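Metallo-beta-lactamase (Simiduia agarivorans, PDB 6MFI) probably hydrolyses beta-lactam antibiotics, as a B3-class metallo-beta-lactamase that holds two zinc ions at its active site. Local coordinates at residues 131-134 / 135-138; 82-85 / 86-90; 97-100 / 101-104; 276-279 / 280-284. All blocks are in the same frame, centred on the assembly; numbering follows the deposited sequence.

Contact 1: 131-134 / 135-138; sequences YASP and AAAA
S133 and A137 are joined where strand 129-132 gives way to helix 134-142, and the tight part of the contact lies here. The amide A137 N donates to S133 O at 2.7 Å, a short bond that approaches the carbonyl almost head-on (C=O...N angle 171°). S133 occupies the N-cap position. With chi1 at 61°, its hydroxyl is tucked between its own backbone N and carbonyl carbon and turned back over the helix start, where S133 OG accepts a weak bond from A136 N at 3.4 Å. The same oxygen presses against the methyl of A136 in this first turn, S133 OG to A136 CB being 3.3 Å. Its proton has a stronger partner outside, the carbonyl of G191, and the amide of S133 donates to H108 NE2, so the cap is pinned from both its hydroxyl and its backbone. Beside it, the methyl of the buried A132 points at the helix and lies 4.1 Å from A137 CB and 4.3 Å from A136 CB, a modest apolar fit of small groups. A136 also touches H108 and E111. The other flank is looser: the CB of the exposed P134 points away from the residues that follow, its side chain rests on L166 of strand 163-166, and its carbonyl holds A138 by a longer bond, A138 N to P134 O at 3.3 Å. The arrangement is a serine N-cap with proline as the first helical residue, set where a strand of the metallo-beta-lactamase sheet passes into a helix, the side chain of A136 about 7 Å from that of the zinc ligand H110.

Contact 2: 82-85 / 86-90; sequences TDRG and AVIVR
The bond from A86 N to T82 O, at 2.8 Å, opens the first turn of helix 85-95, and G85 O follows by accepting from V89 N at 3.0 Å, while R84 O takes the amide of V87 from well above its carbonyl plane in a longer bond. A chi1 of 66° swings the hydroxyl of T82 round to the amides that follow, and T82 OG1 accepts from G85 N at 2.8 Å and, weakly, from R84 N at 3.2 Å. With the backbone bond to A86 this makes an ST motif that caps the turn leading into the helix. The hydroxyl is also hydrogen-bonded to D44, and the T82 side chain sits about 4 Å from that of the zinc ligand D114, so the cap belongs to the surroundings of the metal site. Helix 85-95 is the connecting helix of a beta-alpha-beta crossover between the parallel strands 74-78 and 103-107. On its surface R84 folds forward: a bend at chi2 (40°) curls the chain and brings the guanidinium back beside V87 and I88. V87 lies over one face of the planar group, with V87 CB 3.8 Å from R84 NH2, whereas I88 comes up to the edge, I88 CD1 being 3.5 Å from the same nitrogen. The aliphatic chain of I88 crosses that of R84 at about a right angle. Elsewhere on the helix the methyl of A86, 3.5 Å from T82 O, and the side chain of V89 both rest on L122, and D83 OD1 bonds the hydroxyl of S121.

Contact 3: 97-100 / 101-104; sequences GFSL and SDVK
Between the hydroxyls of S99 and S101 runs the shortest bond of this turn, S101 OG donating to S99 OG at 2.7 Å. The torsions explain the meeting: S99 carries its oxygen opposite its own N (chi1 167°), reaching forward along the chain, while S101 folds its hydroxyl back to find it. S99 OG accepts a second, weak bond from S101 N, which approaches at a poor angle from 3.3 Å. Two successive backbone bonds close the turn. The first, from D102 N to S99 O at 3.1 Å, is weak and bent; the second, from V103 N to L100 O at 3.0 Å, is straighter at nitrogen, although the donor stands above the carbonyl plane and not on a lone pair. These are two overlapping beta turns, and they carry the chain from the end of helix 85-95, closed at G97 by a Schellman motif, into strand 103-107, the returning strand of a beta-alpha-beta crossover. The carbonyl S101 O is taken by the ammonium group of K104, whose NZ lies 2.8 Å away at the end of a chain that doubles back from the strand. The amide of S99 is satisfied by a water at 3.0 Å from S99 N. That water also lies beside D102 OD2, but too close for the link to be more than doubtful. D102 OD2 packs 3.4 Å from S99 CB, and the backbone of D102 is bonded to H75. Away from these polar groups L100 and V103 meet through single methyls, L100 CD1 to V103 CG2 at 4.3 Å; L100 goes on to touch L125, and V103 packs on L77.

Contact 4: 276-279 / 280-284; sequences RQYA and TGISA
Four regular i-to-i+4 bonds, from T280 N to R276 O through S283 N to A279 O, join R276-A279 to T280-A284 in consecutive turns of helix 274-291. The helix is the last in the chain, and in this metallo-beta-lactamase fold it packs against helix 228-242. Y278 and I282, one turn apart, lie on the side that meets that helix. With CG anti to the backbone N (chi1 -179°), Y278 swings its ring out alongside I282, which lays its CG1 over one face in a CH-pi contact, 4.2 Å from the ring centroid and 21° off the normal. The branch carries on toward the rim, I282 CD1 lying 4.0 Å from Y278 CZ. The phenol is fixed at its far end by the carbonyl of D212, and the ring also touches L241, while I282 leans on L238; the side chain of Y278 lies about 7 Å from that of the zinc ligand H253. R276 makes a salt bridge with D243. Its carbonyl is gripped twice by one residue: T280 N donates at 3.3 Å to R276 O from above the carbonyl plane, and T280 OG1, turned back by chi1 of -51°, gives R276 O its proton at 2.6 Å.

All four contacts are local and run in series, so none encloses or crosses another. From the N terminus, contact 2 opens the helical arm of the crossover that leaves strand 74-78, and contact 3 turns the chain back into strand 103-107. The two touch through R90 CG and L100 CD2, 3.8 Å apart, which fastens the helix to the loop that follows it. Contact 1 then ends strand 129-132, the neighbour of 103-107 in the same sheet, and starts the next helix; its nearest atoms are about 6 Å from contact 3. Contact 4, in the final helix, lies across the chain's centre from contacts 2 and 3 and belongs to the other helical layer.

Contact 1: 131-134 / 135-138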
# COMPACT_ATOMS: atom_id res chain seq x y z
N TYR A 131 -5.46 -8.82 8.37
CA TYR A 131 -4.21 -9.57 8.37
C TYR A 131 -3.04 -8.59 8.35
O TYR A 131 -3.06 -7.60 7.62
CB TYR A 131 -4.13 -10.50 7.16
CG TYR A 131 -5.11 -11.65 7.19
CD1 TYR A 131 -6.42 -11.49 6.76
CD2 TYR A 131 -4.72 -12.91 7.65
CE1 TYR A 131 -7.31 -12.54 6.78
CE2 TYR A 131 -5.61 -13.96 7.67
CZ TYR A 131 -6.91 -13.77 7.24
OH TYR A 131 -7.80 -14.82 7.26
N ALA A 132 -2.02 -8.88 9.16
CA ALA A 132 -0.89 -7.98 9.29
C ALA A 132 0.36 -8.76 9.64
O ALA A 132 0.30 -9.81 10.29
CB ALA A 132 -1.16 -6.91 10.36
N SER A 133 1.51 -8.24 9.20
CA SER A 133 2.79 -8.80 9.60
C SER A 133 2.98 -8.62 11.10
O SER A 133 2.34 -7.77 11.72
CB SER A 133 3.92 -8.12 8.83
OG SER A 133 3.96 -6.73 9.10
N PRO A 134 3.84 -9.44 11.72
CA PRO A 134 4.03 -9.34 13.18
C PRO A 134 4.40 -7.95 13.66
O PRO A 134 3.85 -7.49 14.67
CB PRO A 134 5.15 -10.36 13.45
CG PRO A 134 4.98 -11.37 12.37
CD PRO A 134 4.54 -10.61 11.15
N ALA A 135 5.33 -7.27 12.98
CA ALA A 135 5.71 -5.92 13.41
C ALA A 135 4.57 -4.93 13.20
O ALA A 135 4.35 -4.05 14.04
CB ALA A 135 6.96 -5.47 12.66
N ALA A 136 3.84 -5.06 12.10
CA ALA A 136 2.70 -4.17 11.87
C ALA A 136 1.57 -4.47 12.84
O ALA A 136 0.90 -3.55 13.32
CB ALA A 136 2.22 -4.30 10.42
N ALA A 137 1.34 -5.75 13.14
CA ALA A 137 0.26 -6.12 14.06
C ALA A 137 0.45 -5.50 15.43
O ALA A 137 -0.53 -5.16 16.10
CB ALA A 137 0.16 -7.64 14.17
N ALA A 138 1.70 -5.35 15.88
CA ALA A 138 1.95 -4.70 17.16
C ALA A 138 1.56 -3.23 17.12
O ALA A 138 1.06 -2.68 18.11
CB ALA A 138 3.42 -4.86 17.55

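Contact 2: 82-85 / 86-90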
# COMPACT_ATOMS: atom_id res chain seq x y z
N THR A 82 -5.84 7.59 6.39
CA THR A 82 -6.05 8.07 7.75
C THR A 82 -7.47 7.75 8.20
O THR A 82 -8.29 7.21 7.45
CB THR A 82 -5.78 9.58 7.83
OG1 THR A 82 -6.76 10.28 7.06
CG2 THR A 82 -4.39 9.91 7.30
N ASP A 83 -7.77 8.09 9.46
CA ASP A 83 -9.14 7.96 9.94
C ASP A 83 -10.08 8.85 9.15
O ASP A 83 -11.27 8.54 9.01
CB ASP A 83 -9.22 8.28 11.43
CG ASP A 83 -10.35 7.56 12.13
OD1 ASP A 83 -10.72 6.45 11.68
OD2 ASP A 83 -10.88 8.10 13.12
N ARG A 84 -9.57 9.96 8.61
CA ARG A 84 -10.37 10.82 7.75
C ARG A 84 -10.39 10.31 6.32
O ARG A 84 -11.41 10.43 5.63
CB ARG A 84 -9.83 12.25 7.81
CG ARG A 84 -10.78 13.30 7.26
CD ARG A 84 -12.22 13.02 7.66
NE ARG A 84 -13.18 13.69 6.79
CZ ARG A 84 -13.36 13.41 5.50
NH1 ARG A 84 -14.27 14.09 4.80
NH2 ARG A 84 -12.66 12.46 4.90
N GLY A 85 -9.28 9.73 5.85
CA GLY A 85 -9.25 9.14 4.53
C GLY A 85 -10.08 7.88 4.40
O GLY A 85 -10.51 7.54 3.29
N ALA A 86 -10.32 7.18 5.51
CA ALA A 86 -11.17 5.99 5.46
C ALA A 86 -12.61 6.36 5.11
O ALA A 86 -13.34 5.53 4.55
CB ALA A 86 -11.12 5.26 6.80
N VAL A 87 -13.03 7.58 5.43
CA VAL A 87 -14.36 8.04 5.03
C VAL A 87 -14.44 8.15 3.51
O VAL A 87 -15.45 7.80 2.90
CB VAL A 87 -14.69 9.38 5.71
CG1 VAL A 87 -16.09 9.84 5.34
CG2 VAL A 87 -14.55 9.25 7.22
N ILE A 88 -13.36 8.62 2.88
CA ILE A 88 -13.33 8.71 1.42
C ILE A 88 -13.27 7.32 0.80
O ILE A 88 -13.90 7.06 -0.23
CB ILE A 88 -12.15 9.59 0.97
CG1 ILE A 88 -12.33 11.02 1.48
CG2 ILE A 88 -12.01 9.57 -0.54
CD1 ILE A 88 -11.04 11.72 1.84
N VAL A 89 -12.52 6.41 1.42
CA VAL A 89 -12.45 5.03 0.92
C VAL A 89 -13.82 4.37 1.01
O VAL A 89 -14.26 3.69 0.07
CB VAL A 89 -11.38 4.24 1.69
CG1 VAL A 89 -11.47 2.76 1.36
CG2 VAL A 89 -10.00 4.78 1.38
N ARG A 90 -14.51 4.55 2.13
CA ARG A 90 -15.87 4.03 2.27
C ARG A 90 -16.79 4.61 1.21
O ARG A 90 -17.60 3.88 0.61
CB ARG A 90 -16.41 4.35 3.67
CG ARG A 90 -16.56 3.15 4.58
CD ARG A 90 -17.45 3.48 5.76
NE ARG A 90 -16.91 4.56 6.58
CZ ARG A 90 -17.43 5.78 6.64
NH1 ARG A 90 -18.51 6.08 5.92
NH2 ARG A 90 -16.88 6.71 7.40

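Contact 3: 97-100 / 101-104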
# COMPACT_ATOMS: atom_id res chain seq x y z
N GLY A 97 -20.37 0.81 -6.49
CA GLY A 97 -21.48 -0.10 -6.34
C GLY A 97 -21.20 -1.35 -5.54
O GLY A 97 -22.02 -2.27 -5.55
N PHE A 98 -20.08 -1.40 -4.83
CA PHE A 98 -19.70 -2.57 -4.05
C PHE A 98 -20.12 -2.39 -2.59
O PHE A 98 -20.10 -1.28 -2.05
CB PHE A 98 -18.20 -2.82 -4.13
CG PHE A 98 -17.71 -3.15 -5.51
CD1 PHE A 98 -18.11 -4.32 -6.14
CD2 PHE A 98 -16.87 -2.29 -6.19
CE1 PHE A 98 -17.67 -4.63 -7.41
CE2 PHE A 98 -16.43 -2.59 -7.47
CZ PHE A 98 -16.83 -3.76 -8.08
N SER A 99 -20.51 -3.50 -1.97
CA SER A 99 -20.94 -3.48 -0.58
C SER A 99 -19.73 -3.53 0.35
O SER A 99 -18.81 -4.32 0.14
CB SER A 99 -21.87 -4.66 -0.30
OG SER A 99 -22.06 -4.84 1.09
N LEU A 100 -19.74 -2.67 1.38
CA LEU A 100 -18.64 -2.67 2.34
C LEU A 100 -18.60 -3.96 3.14
O LEU A 100 -17.52 -4.48 3.45
CB LEU A 100 -18.76 -1.46 3.27
CG LEU A 100 -17.59 -1.30 4.25
CD1 LEU A 100 -16.32 -0.92 3.51
CD2 LEU A 100 -17.92 -0.28 5.33
N SER A 101 -19.77 -4.51 3.47
CA SER A 101 -19.82 -5.78 4.19
C SER A 101 -19.28 -6.94 3.35
O SER A 101 -18.93 -7.98 3.92
CB SER A 101 -21.26 -6.08 4.63
OG SER A 101 -22.14 -6.08 3.52
N ASP A 102 -19.22 -6.78 2.03
CA ASP A 102 -18.60 -7.79 1.18
C ASP A 102 -17.08 -7.76 1.23
O ASP A 102 -16.44 -8.69 0.74
CB ASP A 102 -19.07 -7.62 -0.27
CG ASP A 102 -20.50 -8.09 -0.47
OD1 ASP A 102 -21.00 -8.85 0.39
OD2 ASP A 102 -21.12 -7.71 -1.49
N VAL A 103 -16.49 -6.71 1.80
CA VAL A 103 -15.05 -6.69 2.05
C VAL A 103 -14.77 -7.64 3.21
O VAL A 103 -15.12 -7.36 4.35
CB VAL A 103 -14.55 -5.27 2.36
CG1 VAL A 103 -13.05 -5.28 2.58
CG2 VAL A 103 -14.93 -4.32 1.24
N LYS A 104 -14.14 -8.77 2.90
CA LYS A 104 -13.91 -9.81 3.90
C LYS A 104 -12.50 -9.81 4.47
O LYS A 104 -12.28 -10.38 5.55
CB LYS A 104 -14.20 -11.19 3.30
CG LYS A 104 -15.55 -11.31 2.62
CD LYS A 104 -16.69 -10.99 3.58
CE LYS A 104 -18.04 -11.12 2.89
NZ LYS A 104 -19.16 -10.76 3.80
O HOH W 1 -20.13 -6.19 -3.13

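Contact 4: 276-279 / 280-284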
# COMPACT_ATOMS: atom_id res chain seq x y z
N ARG A 276 11.30 -3.52 -11.31
CA ARG A 276 12.75 -3.46 -11.41
C ARG A 276 13.25 -2.02 -11.37
O ARG A 276 14.27 -1.72 -10.75
CB ARG A 276 13.22 -4.14 -12.70
CG ARG A 276 14.72 -4.22 -12.86
CD ARG A 276 15.12 -5.28 -13.87
NE ARG A 276 14.64 -6.60 -13.49
CZ ARG A 276 15.24 -7.39 -12.60
NH1 ARG A 276 16.35 -6.99 -12.00
NH2 ARG A 276 14.73 -8.58 -12.32
N GLN A 277 12.52 -1.10 -12.02
CA GLN A 277 12.92 0.30 -12.01
C GLN A 277 12.64 0.95 -10.66
O GLN A 277 13.42 1.78 -10.19
CB GLN A 277 12.20 1.05 -13.13
CG GLN A 277 12.55 2.53 -13.22
CD GLN A 277 13.95 2.76 -13.77
OE1 GLN A 277 14.42 2.03 -14.64
NE2 GLN A 277 14.61 3.79 -13.25
N TYR A 278 11.52 0.59 -10.03
CA TYR A 278 11.16 1.20 -8.76
C TYR A 278 12.13 0.79 -7.65
O TYR A 278 12.58 1.64 -6.87
CB TYR A 278 9.73 0.82 -8.38
CG TYR A 278 9.25 1.43 -7.08
CD1 TYR A 278 8.83 2.75 -7.03
CD2 TYR A 278 9.22 0.69 -5.91
CE1 TYR A 278 8.39 3.32 -5.85
CE2 TYR A 278 8.78 1.25 -4.72
CZ TYR A 278 8.37 2.56 -4.70
OH TYR A 278 7.93 3.12 -3.52
N ALA A 279 12.46 -0.50 -7.57
CA ALA A 279 13.37 -0.96 -6.53
C ALA A 279 14.77 -0.40 -6.73
O ALA A 279 15.47 -0.09 -5.75
CB ALA A 279 13.40 -2.49 -6.50
N THR A 280 15.21 -0.27 -7.98
CA THR A 280 16.51 0.34 -8.25
C THR A 280 16.53 1.81 -7.85
O THR A 280 17.55 2.32 -7.37
CB THR A 280 16.88 0.17 -9.72
OG1 THR A 280 16.72 -1.20 -10.10
CG2 THR A 280 18.32 0.60 -9.96
N GLY A 281 15.40 2.50 -8.04
CA GLY A 281 15.32 3.88 -7.59
C GLY A 281 15.36 4.00 -6.07
O GLY A 281 15.92 4.96 -5.53
N ILE A 282 14.76 3.03 -5.37
CA ILE A 282 14.83 3.03 -3.91
C ILE A 282 16.26 2.74 -3.45
O ILE A 282 16.75 3.37 -2.51
CB ILE A 282 13.84 2.01 -3.34
CG1 ILE A 282 12.40 2.37 -3.74
CG2 ILE A 282 13.97 1.94 -1.82
CD1 ILE A 282 11.90 3.66 -3.13
N SER A 283 16.94 1.80 -4.11
CA SER A 283 18.33 1.52 -3.77
C SER A 283 19.22 2.72 -4.04
O SER A 283 20.21 2.93 -3.33
CB SER A 283 18.82 0.30 -4.55
OG SER A 283 18.08 -0.85 -4.22
N ALA A 284 18.89 3.52 -5.06
CA ALA A 284 19.63 4.75 -5.29
C ALA A 284 19.38 5.76 -4.17
O ALA A 284 20.32 6.37 -3.66
CB ALA A 284 19.25 5.35 -6.65